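Local coordinates for protoporphyrinogen oxidase (PDB 3LOV), which probably catalyses the FAD-dependent oxidation of coproporphyrinogen III to coproporphyrin III by oxygen, a step in heme b biosynthesis, at residues S4-I9 with D264-L269; L17-Y22 with A452-M457; I148-Y153 with F185-Q190; S183-A186 with F191-N194; E426-L429 with G434-L437. All blocks are in the same frame, centred on the assembly; numbering follows the deposited sequence.

Contacts 1, 2 and 5 gather round the FAD-binding part of the chain, with centres 14 to 18 Å apart. Contact 1 meets contact 2 where Ile9 CD1 packs 3.6 Å from Ala20 CA, since strand 6-10 runs on into helix 14-26. Contact 1 meets contact 5 through Tyr267 CE2 and Ile435 CG1, 3.9 Å apart. Contacts 3 and 4 form a second group. Their centres are about 5 Å apart, and they share Phe185 and Ala186. Their nearest atoms stay about 13 Å from contact 2 and about 17 Å from contact 5. The side chains of Val8 and Ala18 each lie about 8 Å from FAD; that of Tyr188 is about 13 Å away.

Contact 1: residues S4-I9 with D264-L269; sequences SKRLVI and DGRYRL
Val8 CG1 stands anti to the backbone N (chi1 178°), and Leu269 CG is anti to its own carbonyl carbon (chi1 -85°). These torsions aim the two branched side chains at each other, tip to tip. On the leucine side, CD2 does the touching: it lies 3.6 Å from Val8 CG1 and 3.9 Å from Val8 CG2. Both residues are buried, and the join is apolar. Nearer the surface, the chains of Arg6 and Arg266 cross obliquely. Arg6 CD comes to the edge of the Arg266 guanidinium, 4.0 Å from Arg266 NH2. The two guanidinium planes are turned 87° apart, and their charged atoms do not touch. Asp279 bonds to both segments: OD1 makes a salt bridge with Arg266 NE, and OD2 accepts from Arg6 N. Arg266 is thus paired with Asp279, which also holds the Arg6 backbone. Strand 6-10 belongs to the parallel sheet of the FAD-binding fold, with strands 31-35 and 280-283 beside it. Strand 266-270 is the middle strand of a small antiparallel sheet. Val8 also touches Ala278 of strand 276-278, while Leu269 rests on the FAD-binding Leu257.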
# COMPACT_ATOMS: atom_id res chain seq x y z
N SER A 4 -12.81 14.98 32.41
CA SER A 4 -13.98 15.47 31.66
C SER A 4 -13.78 15.42 30.12
O SER A 4 -14.76 15.49 29.38
CB SER A 4 -14.37 16.89 32.14
OG SER A 4 -13.50 17.90 31.64
N LYS A 5 -12.54 15.29 29.66
CA LYS A 5 -12.23 15.52 28.24
C LYS A 5 -12.38 14.25 27.42
O LYS A 5 -12.25 13.15 27.93
CB LYS A 5 -10.79 16.01 28.05
CG LYS A 5 -10.30 17.10 29.00
CD LYS A 5 -10.53 18.48 28.48
CE LYS A 5 -9.75 19.51 29.30
NZ LYS A 5 -10.46 20.83 29.29
N ARG A 6 -12.62 14.44 26.13
CA ARG A 6 -13.01 13.33 25.26
C ARG A 6 -12.25 13.39 23.93
O ARG A 6 -12.11 14.45 23.31
CB ARG A 6 -14.51 13.37 25.00
CG ARG A 6 -15.35 13.43 26.31
CD ARG A 6 -16.86 13.45 26.03
NE ARG A 6 -17.31 12.22 25.40
CZ ARG A 6 -17.48 11.07 26.06
NH1 ARG A 6 -17.25 10.96 27.40
NH2 ARG A 6 -17.90 10.01 25.37
N LEU A 7 -11.73 12.23 23.55
CA LEU A 7 -11.12 12.01 22.25
C LEU A 7 -12.13 11.31 21.36
O LEU A 7 -12.70 10.29 21.75
CB LEU A 7 -9.87 11.12 22.40
CG LEU A 7 -9.23 10.54 21.13
CD1 LEU A 7 -8.74 11.64 20.22
CD2 LEU A 7 -8.08 9.56 21.46
N VAL A 8 -12.39 11.84 20.17
CA VAL A 8 -13.17 11.10 19.18
C VAL A 8 -12.24 10.77 18.02
O VAL A 8 -11.60 11.68 17.43
CB VAL A 8 -14.40 11.91 18.63
CG1 VAL A 8 -15.13 11.10 17.57
CG2 VAL A 8 -15.38 12.30 19.75
N ILE A 9 -12.17 9.50 17.69
CA ILE A 9 -11.37 8.99 16.56
C ILE A 9 -12.37 8.74 15.46
O ILE A 9 -13.44 8.14 15.73
CB ILE A 9 -10.67 7.67 16.96
CG1 ILE A 9 -9.57 7.97 17.96
CG2 ILE A 9 -10.12 6.89 15.71
CD1 ILE A 9 -9.16 6.76 18.81
N ASP A 264 -17.17 26.58 21.70
CA ASP A 264 -16.34 27.36 22.63
C ASP A 264 -15.07 26.63 23.12
O ASP A 264 -14.85 26.44 24.33
CB ASP A 264 -17.22 27.83 23.82
CG ASP A 264 -18.49 28.58 23.36
OD1 ASP A 264 -18.37 29.57 22.62
OD2 ASP A 264 -19.63 28.18 23.71
N GLY A 265 -14.22 26.23 22.17
CA GLY A 265 -12.96 25.56 22.53
C GLY A 265 -13.03 24.05 22.33
O GLY A 265 -12.03 23.39 22.11
N ARG A 266 -14.22 23.49 22.41
CA ARG A 266 -14.45 22.08 22.14
C ARG A 266 -15.09 21.99 20.76
O ARG A 266 -15.26 22.99 20.07
CB ARG A 266 -15.36 21.46 23.24
CG ARG A 266 -14.99 21.78 24.73
CD ARG A 266 -15.91 21.04 25.76
NE ARG A 266 -15.74 19.58 25.66
CZ ARG A 266 -16.69 18.65 25.83
NH1 ARG A 266 -17.94 18.97 26.16
NH2 ARG A 266 -16.38 17.37 25.68
N TYR A 267 -15.51 20.80 20.36
CA TYR A 267 -16.14 20.63 19.07
C TYR A 267 -17.41 19.84 19.22
O TYR A 267 -17.51 18.94 20.06
CB TYR A 267 -15.16 19.90 18.11
CG TYR A 267 -13.93 20.73 17.85
CD1 TYR A 267 -13.96 21.77 16.95
CD2 TYR A 267 -12.73 20.47 18.52
CE1 TYR A 267 -12.83 22.57 16.73
CE2 TYR A 267 -11.61 21.24 18.30
CZ TYR A 267 -11.67 22.29 17.39
OH TYR A 267 -10.55 23.07 17.16
N ARG A 268 -18.37 20.18 18.37
CA ARG A 268 -19.58 19.45 18.27
C ARG A 268 -19.50 18.70 16.96
O ARG A 268 -19.35 19.33 15.90
CB ARG A 268 -20.77 20.41 18.26
CG ARG A 268 -22.09 19.75 18.03
CD ARG A 268 -23.24 20.73 18.27
NE ARG A 268 -24.49 20.21 17.72
CZ ARG A 268 -25.72 20.55 18.12
NH1 ARG A 268 -25.93 21.41 19.11
NH2 ARG A 268 -26.77 20.01 17.53
N LEU A 269 -19.60 17.37 17.02
CA LEU A 269 -19.44 16.51 15.84
C LEU A 269 -20.80 16.00 15.42
O LEU A 269 -21.48 15.30 16.17
CB LEU A 269 -18.47 15.37 16.12
CG LEU A 269 -16.96 15.60 15.96
CD1 LEU A 269 -16.44 16.87 16.56
CD2 LEU A 269 -16.22 14.41 16.57

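Contact 2: residues L17-Y22 with A452-M457; sequences LAAAYY and ASAKTM
Ala454 makes the alanine part of this contact. Its CB reaches between Ala18 and Ala19, 4.0 Å from Ala18 CB and 3.9 Å from Ala19 CB. It comes closer still to the backbone, 3.6 Å from Ala19 N. Such small side chains let the two helix axes approach to 8.3 Å, crossing at -38°. The second kind of contact is CH-pi. Lys455 CG sits over the centre of the Tyr22 ring, 3.8 Å from its centroid and 1° off the normal. With CG anti to the backbone N (chi1 -164°), the lysine chain runs across the face instead of past it. Helix 14-26 follows strand 6-10 through a glycine-rich turn that fits the GxGxxG pattern of Rossmann-type dinucleotide folds, and Thr15 near its start binds FAD. Ala454 packs close to that threonine, so helix 447-463 lies against the FAD-binding start of helix 14-26. The opposite face of the Tyr22 ring is covered by Tyr21 CD2, which is offset toward the rim. With an alanine in place of Tyr22, the Lys455 chain would probably lose its aromatic platform and be freer to turn, and a gap would open between the helices. Within helix 447-463, Thr456 OG1 donates to Ala452 O at 2.9 Å. Thr456 N reaches the same oxygen from the opposite face of the carbonyl plane. Lys455 NZ has a long, weak ion pair with Glu459.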
# COMPACT_ATOMS: atom_id res chain seq x y z
N LEU A 17 -8.32 2.05 14.49
CA LEU A 17 -8.30 0.98 15.50
C LEU A 17 -6.97 0.95 16.24
O LEU A 17 -6.93 0.85 17.47
CB LEU A 17 -8.60 -0.39 14.87
CG LEU A 17 -10.08 -0.67 14.59
CD1 LEU A 17 -10.27 -1.97 13.85
CD2 LEU A 17 -10.86 -0.66 15.91
N ALA A 18 -5.88 1.12 15.50
CA ALA A 18 -4.57 1.31 16.12
C ALA A 18 -4.54 2.57 16.98
O ALA A 18 -3.96 2.59 18.07
CB ALA A 18 -3.47 1.38 15.08
N ALA A 19 -5.14 3.64 16.49
CA ALA A 19 -5.17 4.84 17.29
C ALA A 19 -5.89 4.56 18.65
O ALA A 19 -5.46 5.04 19.67
CB ALA A 19 -5.83 6.01 16.53
N ALA A 20 -6.97 3.79 18.65
CA ALA A 20 -7.74 3.63 19.88
C ALA A 20 -6.90 2.82 20.87
O ALA A 20 -6.92 3.12 22.08
CB ALA A 20 -9.05 2.94 19.62
N TYR A 21 -6.19 1.81 20.34
CA TYR A 21 -5.35 0.89 21.10
C TYR A 21 -4.30 1.69 21.81
O TYR A 21 -4.10 1.55 23.02
CB TYR A 21 -4.67 -0.15 20.19
CG TYR A 21 -3.68 -1.04 20.93
CD1 TYR A 21 -4.10 -2.16 21.65
CD2 TYR A 21 -2.32 -0.74 20.93
CE1 TYR A 21 -3.18 -2.94 22.35
CE2 TYR A 21 -1.42 -1.50 21.63
CZ TYR A 21 -1.86 -2.61 22.33
OH TYR A 21 -0.96 -3.37 23.03
N TYR A 22 -3.61 2.53 21.06
CA TYR A 22 -2.54 3.32 21.63
C TYR A 22 -3.09 4.40 22.56
O TYR A 22 -2.44 4.73 23.54
CB TYR A 22 -1.67 3.97 20.56
CG TYR A 22 -0.87 3.01 19.72
CD1 TYR A 22 0.04 2.14 20.31
CD2 TYR A 22 -0.99 2.99 18.33
CE1 TYR A 22 0.78 1.25 19.54
CE2 TYR A 22 -0.25 2.10 17.54
CZ TYR A 22 0.63 1.22 18.17
OH TYR A 22 1.37 0.33 17.43
N ALA A 452 2.12 3.38 12.49
CA ALA A 452 2.99 4.42 12.97
C ALA A 452 2.35 5.79 12.96
O ALA A 452 2.63 6.65 13.83
CB ALA A 452 4.30 4.47 12.13
N SER A 453 1.56 6.06 11.91
CA SER A 453 0.90 7.36 11.76
C SER A 453 -0.03 7.55 12.97
O SER A 453 0.05 8.58 13.66
CB SER A 453 0.13 7.43 10.42
OG SER A 453 -0.54 8.67 10.19
N ALA A 454 -0.86 6.55 13.24
CA ALA A 454 -1.71 6.54 14.44
C ALA A 454 -0.89 6.73 15.74
O ALA A 454 -1.19 7.61 16.53
CB ALA A 454 -2.56 5.23 14.53
N LYS A 455 0.16 5.92 15.95
CA LYS A 455 0.95 6.01 17.18
C LYS A 455 1.58 7.39 17.36
O LYS A 455 1.49 7.99 18.45
CB LYS A 455 2.05 4.95 17.18
CG LYS A 455 2.69 4.70 18.57
CD LYS A 455 3.98 3.88 18.40
CE LYS A 455 4.42 3.20 19.69
NZ LYS A 455 3.92 3.92 20.86
N THR A 456 2.22 7.91 16.32
CA THR A 456 2.80 9.25 16.46
C THR A 456 1.71 10.32 16.72
O THR A 456 1.94 11.25 17.49
CB THR A 456 3.65 9.62 15.23
OG1 THR A 456 4.50 8.52 14.93
CG2 THR A 456 4.51 10.84 15.49
N MSE A 457 0.53 10.24 16.10
CA MSE A 457 -0.46 11.28 16.38
C MSE A 457 -1.02 11.13 17.80
O MSE A 457 -1.16 12.11 18.51
CB MSE A 457 -1.57 11.38 15.34
CG MSE A 457 -1.10 11.86 13.99
SE MSE A 457 -0.36 13.65 14.01
CE MSE A 457 1.55 13.37 13.68

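Contact 3: residues I148-Y153 with F185-Q190; sequences IPLGEY and FATYPQ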
# COMPACT_ATOMS: atom_id res chain seq x y z
N ILE A 148 14.60 14.45 -5.88
CA ILE A 148 14.08 14.57 -7.25
C ILE A 148 13.29 13.30 -7.49
O ILE A 148 13.45 12.33 -6.73
CB ILE A 148 15.19 14.68 -8.33
CG1 ILE A 148 16.22 13.55 -8.16
CG2 ILE A 148 15.81 16.11 -8.34
CD1 ILE A 148 17.28 13.45 -9.33
N PRO A 149 12.44 13.29 -8.53
CA PRO A 149 11.70 12.05 -8.83
C PRO A 149 12.64 10.89 -9.20
O PRO A 149 13.71 11.13 -9.80
CB PRO A 149 10.84 12.44 -10.05
CG PRO A 149 10.82 13.94 -10.07
CD PRO A 149 12.04 14.42 -9.39
N LEU A 150 12.22 9.67 -8.90
CA LEU A 150 13.01 8.45 -9.09
C LEU A 150 13.45 8.31 -10.54
O LEU A 150 14.58 7.88 -10.83
CB LEU A 150 12.21 7.22 -8.63
CG LEU A 150 12.92 5.87 -8.40
CD1 LEU A 150 14.19 6.02 -7.56
CD2 LEU A 150 11.97 4.87 -7.76
N GLY A 151 12.52 8.63 -11.43
CA GLY A 151 12.72 8.51 -12.86
C GLY A 151 13.72 9.52 -13.38
O GLY A 151 14.46 9.25 -14.32
N GLU A 152 13.71 10.71 -12.80
CA GLU A 152 14.72 11.69 -13.10
C GLU A 152 16.09 11.23 -12.55
O GLU A 152 17.09 11.46 -13.19
CB GLU A 152 14.33 13.02 -12.49
CG GLU A 152 15.11 14.21 -12.93
CD GLU A 152 14.49 15.53 -12.42
OE1 GLU A 152 13.25 15.65 -12.43
OE2 GLU A 152 15.24 16.44 -12.03
N TYR A 153 16.12 10.58 -11.39
CA TYR A 153 17.36 10.09 -10.84
C TYR A 153 17.86 8.93 -11.64
O TYR A 153 19.04 8.86 -11.97
CB TYR A 153 17.16 9.64 -9.39
CG TYR A 153 18.30 8.89 -8.79
CD1 TYR A 153 19.50 9.49 -8.56
CD2 TYR A 153 18.15 7.57 -8.40
CE1 TYR A 153 20.56 8.80 -7.96
CE2 TYR A 153 19.17 6.89 -7.82
CZ TYR A 153 20.39 7.50 -7.60
OH TYR A 153 21.40 6.79 -7.02
N PHE A 185 14.21 10.10 -2.42
CA PHE A 185 14.66 10.01 -1.03
C PHE A 185 13.65 9.27 -0.14
O PHE A 185 14.05 8.58 0.80
CB PHE A 185 14.95 11.39 -0.42
CG PHE A 185 16.13 12.10 -1.01
CD1 PHE A 185 16.93 11.52 -1.99
CD2 PHE A 185 16.44 13.37 -0.56
CE1 PHE A 185 18.02 12.21 -2.52
CE2 PHE A 185 17.51 14.05 -1.09
CZ PHE A 185 18.30 13.46 -2.07
N ALA A 186 12.37 9.37 -0.46
CA ALA A 186 11.34 8.77 0.36
C ALA A 186 11.10 7.32 0.00
O ALA A 186 10.42 6.63 0.75
CB ALA A 186 10.02 9.58 0.30
N THR A 187 11.62 6.84 -1.11
CA THR A 187 11.28 5.48 -1.54
C THR A 187 12.52 4.59 -1.51
O THR A 187 12.47 3.51 -0.99
CB THR A 187 10.67 5.44 -2.99
OG1 THR A 187 11.65 5.87 -3.92
CG2 THR A 187 9.43 6.32 -3.14
N TYR A 188 13.62 5.05 -2.11
CA TYR A 188 14.84 4.25 -2.19
C TYR A 188 16.10 5.08 -1.84
O TYR A 188 17.04 5.15 -2.65
CB TYR A 188 14.92 3.56 -3.58
CG TYR A 188 13.77 2.56 -3.76
CD1 TYR A 188 13.85 1.26 -3.23
CD2 TYR A 188 12.57 2.93 -4.40
CE1 TYR A 188 12.79 0.36 -3.37
CE2 TYR A 188 11.50 2.04 -4.53
CZ TYR A 188 11.62 0.75 -4.02
OH TYR A 188 10.57 -0.14 -4.16
N PRO A 189 16.15 5.66 -0.62
CA PRO A 189 17.30 6.51 -0.23
C PRO A 189 18.63 5.74 -0.23
O PRO A 189 19.70 6.34 -0.40
CB PRO A 189 16.93 6.97 1.20
CG PRO A 189 16.00 5.90 1.73
CD PRO A 189 15.23 5.42 0.51
N GLN A 190 18.55 4.43 -0.08
CA GLN A 190 19.74 3.57 -0.09
C GLN A 190 20.43 3.55 -1.47
O GLN A 190 21.64 3.40 -1.56
CB GLN A 190 19.40 2.15 0.40
CG GLN A 190 18.46 1.30 -0.51
CD GLN A 190 17.00 1.50 -0.18
OE1 GLN A 190 16.61 2.58 0.23
NE2 GLN A 190 16.19 0.47 -0.36
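Thr187 OG1, which touches the methyl of Leu150, is gripped from its own side of the contact. It donates a hydrogen bond to Ser183 O and makes a weak one to Thr184 O. Its chi1 of 64° sets the hydroxyl between the backbone N and the carbonyl carbon, turned back toward these carbonyls. Leu150 CD2 lies 4.0 Å from Thr187 OG1, an apolar methyl set against a hydroxyl whose bonding is met elsewhere. The same CD2 is 3.9 Å from Tyr188 CD2 and meets the ring obliquely. Leu150 CG is anti to the backbone N (chi1 -165°), which carries CD2 out to both neighbours. A single leucine branch therefore makes the side-chain contact. Pro149 takes the N-cap position of helix 150-158, and Tyr153 N bonds to Pro149 O at 2.9 Å in the first turn. The contact joins the start of this helix to the turn that leads into helix 189-198. Both helices lie in a helical part of the chain that probably corresponds to the helical domain of protoporphyrinogen oxidases. Just before 185-190, the backbones of Thr184 and Met182 bond to those of Ile148 and Leu150. Beyond the contact, the Tyr188 ring meets that of Phe191 with planes about 15° apart. Tyr153 OH bonds to Glu195 OE1 of helix 189-198.

Contact 4: residues S183-A186 with F191-N194; sequences STFA and FVAN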
# COMPACT_ATOMS: atom_id res chain seq x y z
N SER A 183 9.02 10.16 -5.16
CA SER A 183 10.26 10.69 -4.58
C SER A 183 11.39 9.64 -4.61
O SER A 183 11.16 8.44 -4.55
CB SER A 183 9.98 11.10 -3.13
OG SER A 183 11.17 11.11 -2.33
N THR A 184 12.62 10.10 -4.75
CA THR A 184 13.76 9.21 -4.66
C THR A 184 14.05 9.00 -3.16
O THR A 184 14.12 7.87 -2.69
CB THR A 184 14.97 9.81 -5.36
OG1 THR A 184 14.68 9.98 -6.74
CG2 THR A 184 16.18 8.92 -5.23
N PHE A 185 14.21 10.10 -2.42
CA PHE A 185 14.66 10.01 -1.03
C PHE A 185 13.65 9.27 -0.14
O PHE A 185 14.05 8.58 0.80
CB PHE A 185 14.95 11.39 -0.42
CG PHE A 185 16.13 12.10 -1.01
CD1 PHE A 185 16.93 11.52 -1.99
CD2 PHE A 185 16.44 13.37 -0.56
CE1 PHE A 185 18.02 12.21 -2.52
CE2 PHE A 185 17.51 14.05 -1.09
CZ PHE A 185 18.30 13.46 -2.07
N ALA A 186 12.37 9.37 -0.46
CA ALA A 186 11.34 8.77 0.36
C ALA A 186 11.10 7.32 0.00
O ALA A 186 10.42 6.63 0.75
CB ALA A 186 10.02 9.58 0.30
N PHE A 191 19.66 3.74 -2.54
CA PHE A 191 20.29 3.89 -3.87
C PHE A 191 21.33 5.00 -3.86
O PHE A 191 22.46 4.83 -4.36
CB PHE A 191 19.28 4.21 -4.98
CG PHE A 191 18.34 3.07 -5.32
CD1 PHE A 191 18.46 1.82 -4.71
CD2 PHE A 191 17.33 3.26 -6.27
CE1 PHE A 191 17.57 0.78 -5.02
CE2 PHE A 191 16.44 2.23 -6.59
CZ PHE A 191 16.55 0.99 -5.97
N VAL A 192 20.92 6.15 -3.33
CA VAL A 192 21.75 7.36 -3.38
C VAL A 192 22.92 7.25 -2.37
O VAL A 192 24.05 7.65 -2.68
CB VAL A 192 20.89 8.63 -3.11
CG1 VAL A 192 21.77 9.92 -3.09
CG2 VAL A 192 19.76 8.74 -4.14
N ALA A 193 22.61 6.75 -1.18
CA ALA A 193 23.60 6.52 -0.11
C ALA A 193 24.72 5.60 -0.64
O ALA A 193 25.87 5.92 -0.59
CB ALA A 193 22.90 5.89 1.16
N ASN A 194 24.32 4.49 -1.22
CA ASN A 194 25.28 3.54 -1.76
C ASN A 194 26.06 4.04 -2.95
O ASN A 194 27.26 3.78 -3.03
CB ASN A 194 24.60 2.21 -2.02
CG ASN A 194 24.17 1.52 -0.73
OD1 ASN A 194 23.10 0.95 -0.65
ND2 ASN A 194 25.00 1.59 0.28
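Residues 184-186 take helical backbone angles without the regular helix bonds, and the chain then folds back so that Phe185 CA lies 7.9 Å from Val192 CA. Ser183 fixes the turn as an ST motif: its OG accepts from Ala186 N at 2.8 Å, with an N-H...O angle of 157°. Ser183 OG also bonds to Asp147 OD2, and Asp147 OD1 takes the backbone N of Phe185. One aspartate thus holds both the turn and the residue that carries the ring. Across the contact, Val192 CG2 is the methyl that does the touching. It sits 3.7 Å from Thr184 CG2, with the two side chains crossing at about a right angle. The same methyl is 4.2 Å from Phe185 CE1. It comes to the edge of the phenyl ring, near its plane, so no face is used here. Thr184 OG1 lies beside the backbone N (chi1 -62°), which sets CG2 anti to that N. That puts its methyl toward the valine and leaves OG1 to bond with Ile148 O. The hydroxyl is satisfied there, while the methyl serves the apolar side. The loop 183-186 comes after helix 160-172 and leads into helix 189-198, whose first turn carries Val192. Tyr153 of helix 150-158 touches Thr184, Phe191 and Val192, and Met205 of helix 201-207 packs on Phe191.

Contact 5: residues E426-L429 with G434-L437; sequences EEVL and GIYL
Leu429 CD2 touches three residues of the strand side. It lies 3.4 Å from Ile435 O and 3.8 Å from Gly434 N. It also stands over a face of the Tyr436 ring, offset toward the rim, as a CH-pi contact 4.1 Å from the centroid and 20° off the normal. Replacing Leu429 by an alanine would probably strip the Tyr436 face of this methyl and open a gap beside Ile435 O. Val428 uses both its branches. CG1 is anti to the backbone N (chi1 173°) and sits 3.5 Å from Ile435 O, with Ile435 CG2 at 4.0 Å. Its CG2 meets Leu437 CD1 at 4.2 Å. Further out, the strand is held by backbone bonds from Gly434 and Tyr436 to Val281, and from Tyr436 to Leu283. Strand 435-437 ends the parallel sheet within this chain, and helix 417-431 covers it. Ser460 and Ile461 of helix 447-463 touch the Tyr436 side chain. The phi of 87° at Gly434 would press a side chain against the preceding carbonyl. Methyls of Val428 and Leu429 rest on Ile435 O without bonding to it. Cohesion between the two segments comes from the apolar side-chain contacts and the CH-pi contact, without directional polar bonds.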
# COMPACT_ATOMS: atom_id res chain seq x y z
N GLU A 426 -0.06 21.81 10.41
CA GLU A 426 0.09 23.12 11.07
C GLU A 426 -1.11 24.01 10.80
O GLU A 426 -1.57 24.73 11.69
CB GLU A 426 1.36 23.83 10.58
CG GLU A 426 2.63 23.16 11.06
CD GLU A 426 3.87 23.71 10.37
OE1 GLU A 426 3.75 24.71 9.63
OE2 GLU A 426 4.96 23.11 10.58
N GLU A 427 -1.60 23.97 9.57
CA GLU A 427 -2.78 24.71 9.25
C GLU A 427 -3.97 24.18 10.02
O GLU A 427 -4.77 24.95 10.54
CB GLU A 427 -3.08 24.63 7.76
CG GLU A 427 -4.45 25.18 7.36
CD GLU A 427 -4.52 26.72 7.30
OE1 GLU A 427 -3.62 27.39 7.84
OE2 GLU A 427 -5.46 27.25 6.68
N VAL A 428 -4.16 22.86 10.05
CA VAL A 428 -5.27 22.30 10.84
C VAL A 428 -5.12 22.66 12.32
O VAL A 428 -6.07 23.04 12.98
CB VAL A 428 -5.43 20.81 10.63
CG1 VAL A 428 -6.48 20.24 11.60
CG2 VAL A 428 -5.82 20.52 9.17
N LEU A 429 -3.93 22.57 12.87
CA LEU A 429 -3.80 22.87 14.28
C LEU A 429 -4.06 24.37 14.57
O LEU A 429 -4.68 24.69 15.59
CB LEU A 429 -2.47 22.34 14.85
CG LEU A 429 -2.58 20.82 15.15
CD1 LEU A 429 -1.16 20.13 15.33
CD2 LEU A 429 -3.55 20.48 16.35
N GLY A 434 -6.58 21.04 18.52
CA GLY A 434 -7.09 19.74 18.96
C GLY A 434 -7.53 18.75 17.87
O GLY A 434 -8.02 17.66 18.16
N ILE A 435 -7.35 19.12 16.60
CA ILE A 435 -7.70 18.20 15.53
C ILE A 435 -6.42 17.71 14.88
O ILE A 435 -5.56 18.50 14.52
CB ILE A 435 -8.73 18.83 14.57
CG1 ILE A 435 -9.99 19.22 15.37
CG2 ILE A 435 -9.08 17.87 13.41
CD1 ILE A 435 -11.19 19.56 14.53
N TYR A 436 -6.30 16.38 14.79
CA TYR A 436 -5.09 15.70 14.32
C TYR A 436 -5.52 14.78 13.18
O TYR A 436 -6.70 14.39 13.08
CB TYR A 436 -4.41 14.91 15.47
CG TYR A 436 -3.93 15.79 16.62
CD1 TYR A 436 -4.79 16.20 17.65
CD2 TYR A 436 -2.63 16.23 16.66
CE1 TYR A 436 -4.33 17.06 18.68
CE2 TYR A 436 -2.16 17.07 17.69
CZ TYR A 436 -3.02 17.48 18.68
OH TYR A 436 -2.50 18.29 19.65
N LEU A 437 -4.58 14.51 12.28
CA LEU A 437 -4.78 13.66 11.11
C LEU A 437 -3.84 12.46 11.11
O LEU A 437 -2.66 12.61 11.42
CB LEU A 437 -4.49 14.47 9.82
CG LEU A 437 -5.15 15.83 9.69
CD1 LEU A 437 -4.68 16.58 8.45
CD2 LEU A 437 -6.66 15.65 9.64